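Local coordinates for competence damage-inducible protein A (PDB 5VU3) that is of unknown function but belongs to the CinA competence-damaged protein family, in which some relatives are nicotinamide-nucleotide amidases, at residues A35-G40 with A109-A114; E93-I98 with D105-I110; V128-N133 with V157-A162. All blocks are in the same frame, centred on the assembly; numbering follows the deposited sequence. Where two conformers were deposited one is given.

Contact 1 (A35-G40 with A109-A114); sequences AESCTG and AISGYA
Ala35, Glu36 and Ser37 pair in parallel with Ala109, Ile110 and Ser111, the two strands running within 6° of each other. Ile110 is held from both ends: its N donates to Ala35 O (3.0 Å), and its O takes the N-H of Ser37 at 2.7 Å from Ser37 N. One step on, Gly112 N donates to Ser37 O, the last bond before the strands separate. Ala109 CA and Ser111 CA add C-H...O contacts to the carbonyls of Ala35 and Ser37.

Beyond the pairing the 35-40 chain turns sharply, and Cys38 folds over the end of the neighbouring strand. Its CB sits 3.4 Å from Gly112 O. Its SG, placed by chi1 of 78° between its own backbone N and carbonyl carbon, lies over the Gly112 backbone, 3.7 Å from Gly112 N; SG also meets Ile110 CG2 at 4.1 Å. The absence of a side chain on Gly112 lets the sulfur settle this close. Thr39 follows, giving its OG1 hydrogen bond to the anti lone pair of Glu36 OE1; the carboxylate also accepts backbone N-H groups of Gly41, Leu43 and Ser44, and these bonds together fix its position.

On the other face of the sheet a water donates to both Ser37 OG (2.7 Å from the water oxygen, in the conformer given) and Ser111 OG. Both hydroxyls have further partners: Val63 O and Lys69 NZ for Ser37, Ala85 O for Ser111. Loops at the carboxyl ends of adjacent parallel strands, such as the one that begins at Cys38, commonly build the ligand sites of alpha/beta folds; whether they do so here is not established.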
# COMPACT_ATOMS: atom_id res chain seq x y z
N ALA A 35 -8.08 -1.61 2.14
CA ALA A 35 -7.35 -2.56 2.98
C ALA A 35 -7.07 -3.79 2.14
O ALA A 35 -8.01 -4.44 1.67
CB ALA A 35 -8.15 -2.91 4.23
N GLU A 36 -5.80 -4.12 1.96
CA GLU A 36 -5.39 -5.20 1.05
C GLU A 36 -4.71 -6.32 1.82
O GLU A 36 -3.74 -6.08 2.53
CB GLU A 36 -4.40 -4.69 -0.01
CG GLU A 36 -4.93 -3.60 -0.89
CD GLU A 36 -3.84 -3.08 -1.81
OE1 GLU A 36 -3.27 -3.89 -2.58
OE2 GLU A 36 -3.53 -1.88 -1.73
N SER A 37 -5.21 -7.55 1.63
CA SER A 37 -4.58 -8.75 2.18
C SER A 37 -4.47 -9.80 1.08
O SER A 37 -5.25 -10.75 1.05
CB SER A 37 -5.35 -9.28 3.38
OG SER A 37 -4.62 -10.34 3.97
N CYS A 38 -3.52 -9.59 0.17
CA CYS A 38 -2.96 -10.53 -0.81
C CYS A 38 -2.50 -9.78 -2.06
O CYS A 38 -1.65 -10.28 -2.79
CB CYS A 38 -3.91 -11.67 -1.21
SG CYS A 38 -5.22 -11.30 -2.38
N THR A 39 -2.99 -8.56 -2.28
CA THR A 39 -2.56 -7.78 -3.44
C THR A 39 -1.33 -6.91 -3.17
O THR A 39 -0.75 -6.36 -4.12
CB THR A 39 -3.72 -6.91 -3.96
OG1 THR A 39 -4.32 -6.19 -2.87
CG2 THR A 39 -4.78 -7.80 -4.60
N GLY A 40 -0.91 -6.78 -1.91
CA GLY A 40 0.42 -6.27 -1.59
C GLY A 40 0.64 -4.79 -1.81
O GLY A 40 1.79 -4.35 -1.87
N ALA A 109 -12.06 -3.78 0.67
CA ALA A 109 -11.21 -4.74 1.36
C ALA A 109 -11.02 -5.95 0.46
O ALA A 109 -11.97 -6.43 -0.16
CB ALA A 109 -11.83 -5.16 2.71
N ILE A 110 -9.78 -6.45 0.40
CA ILE A 110 -9.46 -7.66 -0.35
C ILE A 110 -8.71 -8.62 0.57
O ILE A 110 -7.76 -8.21 1.25
CB ILE A 110 -8.61 -7.34 -1.60
CG1 ILE A 110 -9.31 -6.31 -2.48
CG2 ILE A 110 -8.31 -8.61 -2.37
CD1 ILE A 110 -8.50 -5.92 -3.71
N SER A 111 -9.15 -9.88 0.61
CA SER A 111 -8.45 -10.90 1.38
C SER A 111 -8.49 -12.20 0.60
O SER A 111 -9.58 -12.71 0.30
CB SER A 111 -9.07 -11.08 2.77
OG SER A 111 -8.35 -12.05 3.52
N GLY A 112 -7.32 -12.75 0.26
CA GLY A 112 -7.30 -13.94 -0.57
C GLY A 112 -6.02 -14.73 -0.43
O GLY A 112 -5.15 -14.42 0.39
N TYR A 113 -5.94 -15.80 -1.22
CA TYR A 113 -4.72 -16.60 -1.37
C TYR A 113 -4.25 -16.38 -2.81
O TYR A 113 -4.77 -16.99 -3.74
CB TYR A 113 -4.96 -18.09 -1.11
CG TYR A 113 -5.58 -18.41 0.22
CD1 TYR A 113 -6.89 -18.86 0.31
CD2 TYR A 113 -4.85 -18.27 1.40
CE1 TYR A 113 -7.45 -19.17 1.54
CE2 TYR A 113 -5.40 -18.57 2.62
CZ TYR A 113 -6.70 -19.01 2.69
OH TYR A 113 -7.25 -19.31 3.92
N ALA A 114 -3.26 -15.50 -2.98
CA ALA A 114 -2.81 -15.21 -4.33
C ALA A 114 -2.00 -16.36 -4.91
O ALA A 114 -1.96 -16.53 -6.13
CB ALA A 114 -2.00 -13.91 -4.36
O HOH W 1 -5.68 -12.80 3.62

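Contact 2 (E93-I98 with D105-I110); sequences EMAASI and DVSIAI
Ser107 holds its OG between its own backbone N and carbonyl carbon (chi1 67°), and this rotation lifts the hydroxyl off the strand to meet the helix at Ala95. There OG donates to Ala95 O over 2.8 Å. The approach is steep, with an angle of 111° at the oxygen and the donor standing well above the carbonyl plane, so the hydroxyl uses the flank of a helical carbonyl and not one of its lone pairs. Ala95 CB lies beside the same OG at 3.4 Å, giving the hydroxyl an apolar neighbour next to its acceptor.

Ile98 turns CG1 anti to its backbone N, which leaves its CG2 branch to touch Ser107 CB at 3.8 Å while the longer branch leads off elsewhere. Two residues along the strand, Ala109 presents its methyl to the helix backbone: Ala109 CB is 3.7 Å from Ala95 N and 3.8 Å from both Met94 CB and Ala95 CB. Met94 runs extended to its sulfur and bends at its last torsion, bringing CE back to Ile110 O at 4.0 Å. Small side chains on both sides let the helix settle with its axis only 7.2 Å from that of the strand, running roughly counter to it at 142°. Ser107 supplies the one hydrogen bond across an otherwise apolar, buried interface.

Helix 88-101 is the last helix of a beta-alpha-beta crossover between the parallel strands 57-63 and 106-112, with strand 32-37 between them in the sheet. It also packs on the strands to each side, Ile98 touching Thr33 and Ala35 of strand 32-37 and Ala95 touching Ala131 of strand 127-134. Ile108 and Ile110 point to the opposite face, where helix 149-167 lies.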
# COMPACT_ATOMS: atom_id res chain seq x y z
N GLU A 93 -15.72 -7.08 7.85
CA GLU A 93 -15.20 -6.41 9.04
C GLU A 93 -14.00 -5.54 8.69
O GLU A 93 -13.83 -4.45 9.25
CB GLU A 93 -14.85 -7.44 10.12
CG GLU A 93 -16.04 -8.26 10.62
CD GLU A 93 -15.65 -9.36 11.61
OE1 GLU A 93 -14.46 -9.48 11.97
OE2 GLU A 93 -16.55 -10.12 12.04
N MET A 94 -13.15 -6.02 7.78
CA MET A 94 -12.00 -5.23 7.35
C MET A 94 -12.45 -3.93 6.70
O MET A 94 -11.89 -2.86 6.97
CB MET A 94 -11.15 -6.03 6.36
CG MET A 94 -10.35 -7.17 6.95
SD MET A 94 -9.52 -8.09 5.63
CE MET A 94 -8.34 -6.89 5.00
N ALA A 95 -13.46 -4.00 5.82
CA ALA A 95 -13.90 -2.82 5.10
C ALA A 95 -14.55 -1.80 6.04
O ALA A 95 -14.34 -0.60 5.89
CB ALA A 95 -14.87 -3.21 3.98
N ALA A 96 -15.34 -2.28 7.00
CA ALA A 96 -15.98 -1.37 7.95
C ALA A 96 -14.95 -0.65 8.80
O ALA A 96 -15.06 0.56 9.04
CB ALA A 96 -16.97 -2.14 8.83
N SER A 97 -13.93 -1.38 9.26
CA SER A 97 -12.94 -0.78 10.14
C SER A 97 -12.06 0.23 9.40
O SER A 97 -11.83 1.33 9.90
CB SER A 97 -12.09 -1.89 10.77
OG SER A 97 -10.95 -1.34 11.41
N ILE A 98 -11.56 -0.13 8.22
CA ILE A 98 -10.66 0.81 7.52
C ILE A 98 -11.42 2.06 7.11
O ILE A 98 -10.86 3.16 7.11
CB ILE A 98 -9.96 0.13 6.33
CG1 ILE A 98 -8.83 1.02 5.79
CG2 ILE A 98 -10.95 -0.20 5.21
CD1 ILE A 98 -7.73 1.32 6.79
N ASP A 105 -15.64 7.67 3.07
CA ASP A 105 -17.02 7.33 2.73
C ASP A 105 -17.13 5.95 2.11
O ASP A 105 -18.16 5.28 2.28
CB ASP A 105 -17.59 8.38 1.77
CG ASP A 105 -17.43 9.80 2.30
OD1 ASP A 105 -18.14 10.16 3.27
OD2 ASP A 105 -16.58 10.55 1.77
N VAL A 106 -16.10 5.51 1.40
CA VAL A 106 -16.11 4.28 0.64
C VAL A 106 -14.84 3.51 0.97
O VAL A 106 -13.77 4.11 1.11
CB VAL A 106 -16.22 4.55 -0.88
CG1 VAL A 106 -16.22 3.24 -1.66
CG2 VAL A 106 -17.47 5.38 -1.20
N SER A 107 -14.95 2.20 1.08
CA SER A 107 -13.77 1.37 1.31
C SER A 107 -13.85 0.11 0.47
O SER A 107 -14.94 -0.37 0.14
CB SER A 107 -13.61 1.01 2.79
OG SER A 107 -14.65 0.14 3.22
N ILE A 108 -12.68 -0.41 0.11
CA ILE A 108 -12.51 -1.71 -0.52
C ILE A 108 -11.63 -2.55 0.39
O ILE A 108 -10.57 -2.09 0.83
CB ILE A 108 -11.86 -1.61 -1.91
CG1 ILE A 108 -12.66 -0.68 -2.83
CG2 ILE A 108 -11.66 -3.00 -2.50
CD1 ILE A 108 -12.01 -0.54 -4.21
N ALA A 109 -12.06 -3.78 0.67
CA ALA A 109 -11.21 -4.74 1.36
C ALA A 109 -11.02 -5.95 0.46
O ALA A 109 -11.97 -6.43 -0.16
CB ALA A 109 -11.83 -5.16 2.71
N ILE A 110 -9.78 -6.45 0.40
CA ILE A 110 -9.46 -7.66 -0.35
C ILE A 110 -8.71 -8.62 0.57
O ILE A 110 -7.76 -8.21 1.25
CB ILE A 110 -8.61 -7.34 -1.60
CG1 ILE A 110 -9.31 -6.31 -2.48
CG2 ILE A 110 -8.31 -8.61 -2.37
CD1 ILE A 110 -8.50 -5.92 -3.71

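Contact 3 (V128-N133 with V157-A162); sequences VCFAWN and VHYSLA
Ser160, which touches both Phe130 and Trp132, turns its OG back along the helix to Val157 O, 2.9 Å away, with chi1 at 71°. Leu161 N donates to Val157 O as well, from the same face of the carbonyl plane, so the one oxygen carries a side-chain and a helical bond together. Ser160 CB meets Phe130 CD2 (3.9 Å), and the backbone O of the serine accepts from Trp132. This is helix-on-sheet packing in an alpha/beta sandwich, with an aromatic cluster of Phe130, Trp132 and Tyr159 between the layers; strand and helix run in much the same direction, inclined by 28°.

Trp132 NE1 donates to Ser160 O at 3.0 Å. The bond is nearly straight, lies close to the indole plane and meets a lone pair in the carbonyl plane, a geometry that helps to set the rotation of the indole. The carbonyl and Tyr159 CE2 both sit at the rim of the indole, the latter 3.6 Å from Trp132 CH2. Lys167, farther along helix 149-167, makes a cation-pi contact with the indole.

Tyr159 carries CG anti to its backbone N, and its ring reaches from the helix toward the sheet and lies against both aromatic neighbours. The hydroxyl is hydrogen-bonded to Ser141 OG on strand 137-144, which ties the helix to the next strand too. Against Trp132 the ring is oblique, but with Phe130 it forms an edge-to-face pair, centroids 4.7 Å apart and planes inclined at 55°. The tyrosine edge comes down on the phenylalanine face so that Tyr159 CD2 stands 3.5 Å above the Phe130 ring plane, over the ring centre.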
# COMPACT_ATOMS: atom_id res chain seq x y z
N VAL A 128 -10.17 -15.40 -3.79
CA VAL A 128 -10.08 -14.07 -3.20
C VAL A 128 -11.48 -13.57 -2.86
O VAL A 128 -12.39 -13.66 -3.69
CB VAL A 128 -9.38 -13.08 -4.16
CG1 VAL A 128 -9.16 -11.75 -3.48
CG2 VAL A 128 -8.05 -13.66 -4.67
N CYS A 129 -11.65 -13.02 -1.66
CA CYS A 129 -12.89 -12.37 -1.27
C CYS A 129 -12.75 -10.85 -1.28
O CYS A 129 -11.68 -10.29 -1.01
CB CYS A 129 -13.38 -12.83 0.10
SG CYS A 129 -13.77 -14.59 0.20
N PHE A 130 -13.86 -10.18 -1.58
CA PHE A 130 -13.91 -8.73 -1.74
C PHE A 130 -15.05 -8.16 -0.91
O PHE A 130 -16.11 -8.78 -0.81
CB PHE A 130 -14.13 -8.35 -3.22
CG PHE A 130 -13.05 -8.84 -4.14
CD1 PHE A 130 -13.09 -10.13 -4.64
CD2 PHE A 130 -12.00 -8.01 -4.50
CE1 PHE A 130 -12.08 -10.58 -5.49
CE2 PHE A 130 -11.00 -8.46 -5.34
CZ PHE A 130 -11.05 -9.74 -5.84
N ALA A 131 -14.83 -6.98 -0.33
CA ALA A 131 -15.90 -6.22 0.28
C ALA A 131 -15.84 -4.79 -0.25
O ALA A 131 -14.76 -4.19 -0.35
CB ALA A 131 -15.81 -6.21 1.82
N TRP A 132 -17.01 -4.25 -0.58
CA TRP A 132 -17.16 -2.84 -0.91
C TRP A 132 -18.16 -2.24 0.07
O TRP A 132 -19.32 -2.65 0.10
CB TRP A 132 -17.65 -2.64 -2.35
CG TRP A 132 -16.80 -3.27 -3.44
CD1 TRP A 132 -15.82 -2.67 -4.18
CD2 TRP A 132 -16.89 -4.63 -3.92
NE1 TRP A 132 -15.29 -3.57 -5.08
CE2 TRP A 132 -15.93 -4.77 -4.95
CE3 TRP A 132 -17.68 -5.73 -3.58
CZ2 TRP A 132 -15.74 -5.98 -5.63
CZ3 TRP A 132 -17.50 -6.92 -4.26
CH2 TRP A 132 -16.54 -7.03 -5.28
N ASN A 133 -17.69 -1.31 0.90
CA ASN A 133 -18.53 -0.59 1.85
C ASN A 133 -18.72 0.82 1.30
O ASN A 133 -17.76 1.59 1.21
CB ASN A 133 -17.90 -0.59 3.24
CG ASN A 133 -18.77 0.10 4.28
OD1 ASN A 133 -19.39 1.12 4.00
ND2 ASN A 133 -18.79 -0.45 5.49
N VAL A 157 -7.02 -6.80 -8.47
CA VAL A 157 -7.01 -5.34 -8.43
C VAL A 157 -8.00 -4.78 -9.45
O VAL A 157 -8.81 -3.91 -9.13
CB VAL A 157 -5.58 -4.81 -8.67
CG1 VAL A 157 -5.61 -3.31 -8.97
CG2 VAL A 157 -4.71 -5.10 -7.45
N HIS A 158 -7.96 -5.30 -10.65
CA HIS A 158 -8.87 -4.86 -11.69
C HIS A 158 -10.30 -5.12 -11.32
O HIS A 158 -11.12 -4.29 -11.44
CB HIS A 158 -8.52 -5.51 -13.03
CG HIS A 158 -9.43 -5.15 -14.17
ND1 HIS A 158 -10.67 -5.69 -14.34
CD2 HIS A 158 -9.26 -4.30 -15.21
CE1 HIS A 158 -11.22 -5.21 -15.43
NE2 HIS A 158 -10.39 -4.35 -15.97
N TYR A 159 -10.56 -6.31 -10.82
CA TYR A 159 -11.93 -6.68 -10.47
C TYR A 159 -12.48 -5.78 -9.36
O TYR A 159 -13.63 -5.33 -9.43
CB TYR A 159 -11.97 -8.16 -10.06
CG TYR A 159 -13.29 -8.63 -9.50
CD1 TYR A 159 -14.29 -9.15 -10.33
CD2 TYR A 159 -13.54 -8.59 -8.13
CE1 TYR A 159 -15.50 -9.59 -9.81
CE2 TYR A 159 -14.74 -9.03 -7.61
CZ TYR A 159 -15.71 -9.52 -8.44
OH TYR A 159 -16.90 -9.95 -7.90
N SER A 160 -11.67 -5.49 -8.33
CA SER A 160 -12.16 -4.65 -7.24
C SER A 160 -12.55 -3.27 -7.74
O SER A 160 -13.56 -2.70 -7.31
CB SER A 160 -11.12 -4.53 -6.12
OG SER A 160 -10.00 -3.74 -6.51
N LEU A 161 -11.77 -2.73 -8.68
CA LEU A 161 -12.04 -1.39 -9.21
C LEU A 161 -13.24 -1.39 -10.14
O LEU A 161 -14.06 -0.47 -10.10
CB LEU A 161 -10.80 -0.86 -9.93
CG LEU A 161 -9.61 -0.57 -9.00
CD1 LEU A 161 -8.30 -0.49 -9.81
CD2 LEU A 161 -9.86 0.74 -8.25
N ALA A 162 -13.33 -2.39 -11.03
CA ALA A 162 -14.42 -2.43 -11.99
C ALA A 162 -15.76 -2.55 -11.29
O ALA A 162 -16.74 -1.90 -11.68
CB ALA A 162 -14.22 -3.60 -12.96

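From the N terminus, strand 32-37 comes first, and contact 1 closes the longest loop, pairing it with strand 106-112 after 68 intervening residues. Contact 2 nests inside that span: helix 88-101 turns back within a few residues onto the same strand, and the two contacts share Ala109 and Ile110. Contact 3 follows in series, strand 127-134 meeting helix 149-167 after strand 137-144 has been added. Strand 106-112 lies between strands 32-37 and 127-134 in the sheet, with Ala109 O hydrogen-bonded to Ala131 N. Contacts 2 and 3 lay helices on opposite faces of the sheet that contact 1 helps to build, joining three layers.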